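Local coordinates for protein eukaryotic peptide chain release factor GTP-binding subunit (Schizosaccharomyces pombe, PDB 1R5B) that is the GTP-binding subunit of a eukaryotic translation release factor, a multidomain protein of the elongation factor Tu family of P-loop GTPases, at residues V359-A367 with A426-E437. Sequence-based numbering, arbitrary orientation.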
loop_
_atom_site.group_PDB
_atom_site.type_symbol
_atom_site.label_atom_id
_atom_site.label_comp_id
_atom_site.label_asym_id
_atom_site.label_seq_id
_atom_site.Cartn_x
_atom_site.Cartn_y
_atom_site.Cartn_z
ATOM N N VAL A 359 -3.672 -15.375 -8.325
ATOM C CA VAL A 359 -4.830 -14.659 -7.833
ATOM C C VAL A 359 -6.054 -15.555 -7.911
ATOM O O VAL A 359 -6.209 -16.307 -8.874
ATOM C CB VAL A 359 -5.110 -13.391 -8.669
ATOM C CG1 VAL A 359 -5.632 -13.716 -10.051
ATOM C CG2 VAL A 359 -6.081 -12.504 -7.970
ATOM N N HIS A 360 -6.929 -15.458 -6.917
ATOM C CA HIS A 360 -8.154 -16.245 -6.907
ATOM C C HIS A 360 -9.144 -15.778 -7.958
ATOM O O HIS A 360 -9.108 -14.641 -8.384
ATOM C CB HIS A 360 -8.814 -16.194 -5.535
ATOM C CG HIS A 360 -8.043 -16.912 -4.484
ATOM N ND1 HIS A 360 -8.446 -18.126 -3.967
ATOM C CD2 HIS A 360 -6.878 -16.600 -3.864
ATOM C CE1 HIS A 360 -7.569 -18.524 -3.062
ATOM N NE2 HIS A 360 -6.609 -17.616 -2.981
ATOM N N ALA A 361 -10.003 -16.692 -8.374
ATOM C CA ALA A 361 -11.104 -16.393 -9.259
ATOM C C ALA A 361 -12.243 -17.297 -8.850
ATOM O O ALA A 361 -12.027 -18.451 -8.482
ATOM C CB ALA A 361 -10.728 -16.652 -10.675
ATOM N N THR A 362 -13.455 -16.767 -8.897
ATOM C CA THR A 362 -14.608 -17.498 -8.399
ATOM C C THR A 362 -15.889 -16.960 -8.994
ATOM O O THR A 362 -15.886 -15.919 -9.635
ATOM C CB THR A 362 -14.640 -17.411 -6.854
ATOM O OG1 THR A 362 -15.553 -18.365 -6.310
ATOM C CG2 THR A 362 -15.187 -16.072 -6.388
ATOM N N THR A 363 -16.975 -17.697 -8.786
ATOM C CA THR A 363 -18.311 -17.221 -9.111
ATOM C C THR A 363 -19.137 -16.984 -7.848
ATOM O O THR A 363 -20.297 -16.601 -7.937
ATOM C CB THR A 363 -19.048 -18.238 -10.019
ATOM O OG1 THR A 363 -18.938 -19.558 -9.469
ATOM C CG2 THR A 363 -18.384 -18.346 -11.379
ATOM N N ARG A 364 -18.552 -17.213 -6.674
ATOM C CA ARG A 364 -19.304 -17.164 -5.415
ATOM C C ARG A 364 -18.530 -16.482 -4.288
ATOM O O ARG A 364 -17.432 -16.904 -3.947
ATOM C CB ARG A 364 -19.702 -18.582 -4.989
ATOM C CG ARG A 364 -20.660 -19.244 -5.954
ATOM C CD ARG A 364 -21.244 -20.558 -5.469
ATOM N NE ARG A 364 -21.823 -21.324 -6.571
ATOM C CZ ARG A 364 -21.141 -22.117 -7.406
ATOM N NH1 ARG A 364 -19.827 -22.270 -7.283
ATOM N NH2 ARG A 364 -21.786 -22.777 -8.370
ATOM N N PHE A 365 -19.127 -15.442 -3.707
ATOM C CA PHE A 365 -18.480 -14.665 -2.648
ATOM C C PHE A 365 -19.434 -13.801 -1.828
ATOM O O PHE A 365 -20.510 -13.431 -2.288
ATOM C CB PHE A 365 -17.426 -13.746 -3.258
ATOM C CG PHE A 365 -17.981 -12.710 -4.192
ATOM C CD1 PHE A 365 -18.227 -13.025 -5.506
ATOM C CD2 PHE A 365 -18.229 -11.416 -3.763
ATOM C CE1 PHE A 365 -18.712 -12.084 -6.376
ATOM C CE2 PHE A 365 -18.723 -10.471 -4.638
ATOM C CZ PHE A 365 -18.959 -10.818 -5.951
ATOM N N ILE A 366 -18.992 -13.436 -0.627
ATOM C CA ILE A 366 -19.748 -12.563 0.274
ATOM C C ILE A 366 -19.266 -11.114 0.117
ATOM O O ILE A 366 -18.088 -10.890 -0.146
ATOM C CB ILE A 366 -19.585 -13.062 1.721
ATOM C CG1 ILE A 366 -19.899 -14.568 1.791
ATOM C CG2 ILE A 366 -20.492 -12.272 2.659
ATOM C CD1 ILE A 366 -19.866 -15.163 3.185
ATOM N N ALA A 367 -20.168 -10.141 0.274
ATOM C CA ALA A 367 -19.862 -8.732 -0.038
ATOM C C ALA A 367 -20.729 -7.680 0.687
ATOM O O ALA A 367 -21.966 -7.699 0.577
ATOM C CB ALA A 367 -19.960 -8.513 -1.538
ATOM N N ALA A 426 -23.867 -10.375 2.284
ATOM C CA ALA A 426 -24.474 -11.589 1.700
ATOM C C ALA A 426 -23.825 -12.136 0.416
ATOM O O ALA A 426 -22.994 -11.474 -0.216
ATOM C CB ALA A 426 -25.942 -11.349 1.452
ATOM N N GLU A 427 -24.247 -13.350 0.040
ATOM C CA GLU A 427 -23.689 -14.086 -1.110
ATOM C C GLU A 427 -24.014 -13.432 -2.452
ATOM O O GLU A 427 -25.114 -12.915 -2.659
ATOM C CB GLU A 427 -24.187 -15.548 -1.145
ATOM C CG GLU A 427 -23.193 -16.577 -0.613
ATOM C CD GLU A 427 -23.401 -17.969 -1.187
ATOM O OE1 GLU A 427 -23.852 -18.864 -0.439
ATOM O OE2 GLU A 427 -23.107 -18.173 -2.386
ATOM N N LEU A 428 -23.040 -13.486 -3.353
ATOM C CA LEU A 428 -23.178 -12.978 -4.711
ATOM C C LEU A 428 -22.691 -14.039 -5.688
ATOM O O LEU A 428 -21.959 -14.952 -5.311
ATOM C CB LEU A 428 -22.375 -11.696 -4.905
ATOM C CG LEU A 428 -23.191 -10.403 -4.869
ATOM C CD1 LEU A 428 -23.809 -10.213 -3.481
ATOM C CD2 LEU A 428 -22.334 -9.186 -5.266
ATOM N N GLU A 429 -23.103 -13.904 -6.944
ATOM C CA GLU A 429 -22.779 -14.877 -7.969
ATOM C C GLU A 429 -22.639 -14.186 -9.328
ATOM O O GLU A 429 -23.364 -13.211 -9.630
ATOM C CB GLU A 429 -23.848 -15.983 -8.004
ATOM C CG GLU A 429 -23.410 -17.294 -7.355
ATOM C CD GLU A 429 -24.436 -18.411 -7.502
ATOM O OE1 GLU A 429 -24.805 -18.741 -8.649
ATOM O OE2 GLU A 429 -24.873 -18.961 -6.465
ATOM N N THR A 430 -21.704 -14.704 -10.140
ATOM C CA THR A 430 -21.506 -14.253 -11.525
ATOM C C THR A 430 -21.787 -15.373 -12.526
ATOM O O THR A 430 -21.854 -16.540 -12.140
ATOM C CB THR A 430 -20.073 -13.783 -11.714
ATOM O OG1 THR A 430 -19.176 -14.755 -11.161
ATOM C CG2 THR A 430 -19.797 -12.538 -10.906
ATOM N N GLN A 431 -21.952 -15.011 -13.804
ATOM C CA GLN A 431 -22.217 -15.997 -14.874
ATOM C C GLN A 431 -20.933 -16.676 -15.351
ATOM O O GLN A 431 -20.965 -17.829 -15.790
ATOM C CB GLN A 431 -22.927 -15.356 -16.078
ATOM C CG GLN A 431 -24.390 -14.998 -15.843
ATOM C CD GLN A 431 -25.244 -16.208 -15.521
ATOM O OE1 GLN A 431 -25.830 -16.818 -16.415
ATOM N NE2 GLN A 431 -25.315 -16.560 -14.241
ATOM N N THR A 432 -19.817 -15.949 -15.292
ATOM C CA THR A 432 -18.503 -16.525 -15.580
ATOM C C THR A 432 -17.490 -16.009 -14.565
ATOM O O THR A 432 -17.583 -14.862 -14.149
ATOM C CB THR A 432 -18.036 -16.187 -17.018
ATOM O OG1 THR A 432 -17.875 -14.771 -17.163
ATOM C CG2 THR A 432 -19.101 -16.558 -18.065
ATOM N N PRO A 433 -16.514 -16.838 -14.190
ATOM C CA PRO A 433 -15.590 -16.508 -13.099
ATOM C C PRO A 433 -14.865 -15.163 -13.263
ATOM O O PRO A 433 -14.509 -14.784 -14.370
ATOM C CB PRO A 433 -14.575 -17.660 -13.148
ATOM C CG PRO A 433 -15.275 -18.768 -13.784
ATOM C CD PRO A 433 -16.189 -18.145 -14.792
ATOM N N VAL A 434 -14.663 -14.451 -12.162
ATOM C CA VAL A 434 -13.902 -13.207 -12.200
ATOM C C VAL A 434 -12.873 -13.203 -11.086
ATOM O O VAL A 434 -13.088 -13.782 -10.023
ATOM C CB VAL A 434 -14.824 -11.935 -12.207
ATOM C CG1 VAL A 434 -16.248 -12.270 -11.797
ATOM C CG2 VAL A 434 -14.255 -10.800 -11.353
ATOM N N CYS A 435 -11.738 -12.564 -11.346
ATOM C CA CYS A 435 -10.643 -12.539 -10.386
ATOM C C CYS A 435 -10.949 -11.571 -9.287
ATOM O O CYS A 435 -11.453 -10.490 -9.540
ATOM C CB CYS A 435 -9.338 -12.141 -11.061
ATOM S SG CYS A 435 -8.903 -13.247 -12.417
ATOM N N MET A 436 -10.644 -11.961 -8.060
ATOM C CA MET A 436 -10.907 -11.129 -6.896
ATOM C C MET A 436 -10.164 -11.688 -5.688
ATOM O O MET A 436 -9.797 -12.860 -5.658
ATOM C CB MET A 436 -12.422 -11.040 -6.604
ATOM C CG MET A 436 -13.073 -12.364 -6.182
ATOM S SD MET A 436 -14.855 -12.303 -5.746
ATOM C CE MET A 436 -15.483 -11.785 -7.228
ATOM N N GLU A 437 -9.916 -10.822 -4.723
ATOM C CA GLU A 437 -9.473 -11.207 -3.398
ATOM C C GLU A 437 -10.289 -10.414 -2.371
ATOM O O GLU A 437 -10.902 -9.395 -2.703
ATOM C CB GLU A 437 -7.993 -10.862 -3.203
ATOM C CG GLU A 437 -7.044 -11.492 -4.204
ATOM C CD GLU A 437 -6.679 -12.924 -3.903
ATOM O OE1 GLU A 437 -6.622 -13.329 -2.727
ATOM O OE2 GLU A 437 -6.421 -13.653 -4.875
#
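Two short antiparallel beta pairings, A361-T362 against P433-C435 and R364-A367 against A426-T430, are joined where both chains turn a corner, at T363 and at Q431-T432. The second pairing lies inside the C-terminal beta domain, between strand 457-466 and strand 396-397. T362 and V434 exchange a reciprocal pair of backbone bonds, as do F365 and L428, where L428 N reaches F365 O at 2.7 Å. Between them T430 N bonds T363 O, carrying the pairing to the bend.

F365 fills the angle between the two pairings. Its CG lies between the backbone N and the carbonyl carbon (chi1 63°), which sets the flat ring between two apolar partners: L428 CB on one face, 3.9 Å from the ring centroid, and M436 on the other. This Met-aromatic contact puts M436 SD 3.7 Å from the F365 centroid, and a bend at chi3 (62°) lets CE lie over the same face; a flexible thioether suits such a surface. The 364-367/426-430 pairing belongs to the beta domain of the eEF1A C-terminal type, whereas V359 and C435, at the first pairing, touch M307 and V351 of the neighbouring beta sheet.

T362 suits the corner because its OG1 accepts from R364 N in an ST turn and is also hydrogen-bonded to L466 O. On the face opposite F365 and L428, R364 and E429 run side by side, their aliphatic CG atoms 3.7 Å apart, with a long salt bridge from R364 NE to E429 OE2 (3.9 Å). Beyond the first pairing, E437 bends back so that OE2 takes an almost straight bond from H360 N (2.8 Å, 177°) and lies in the plane of the H360 ring, at its CD2 edge.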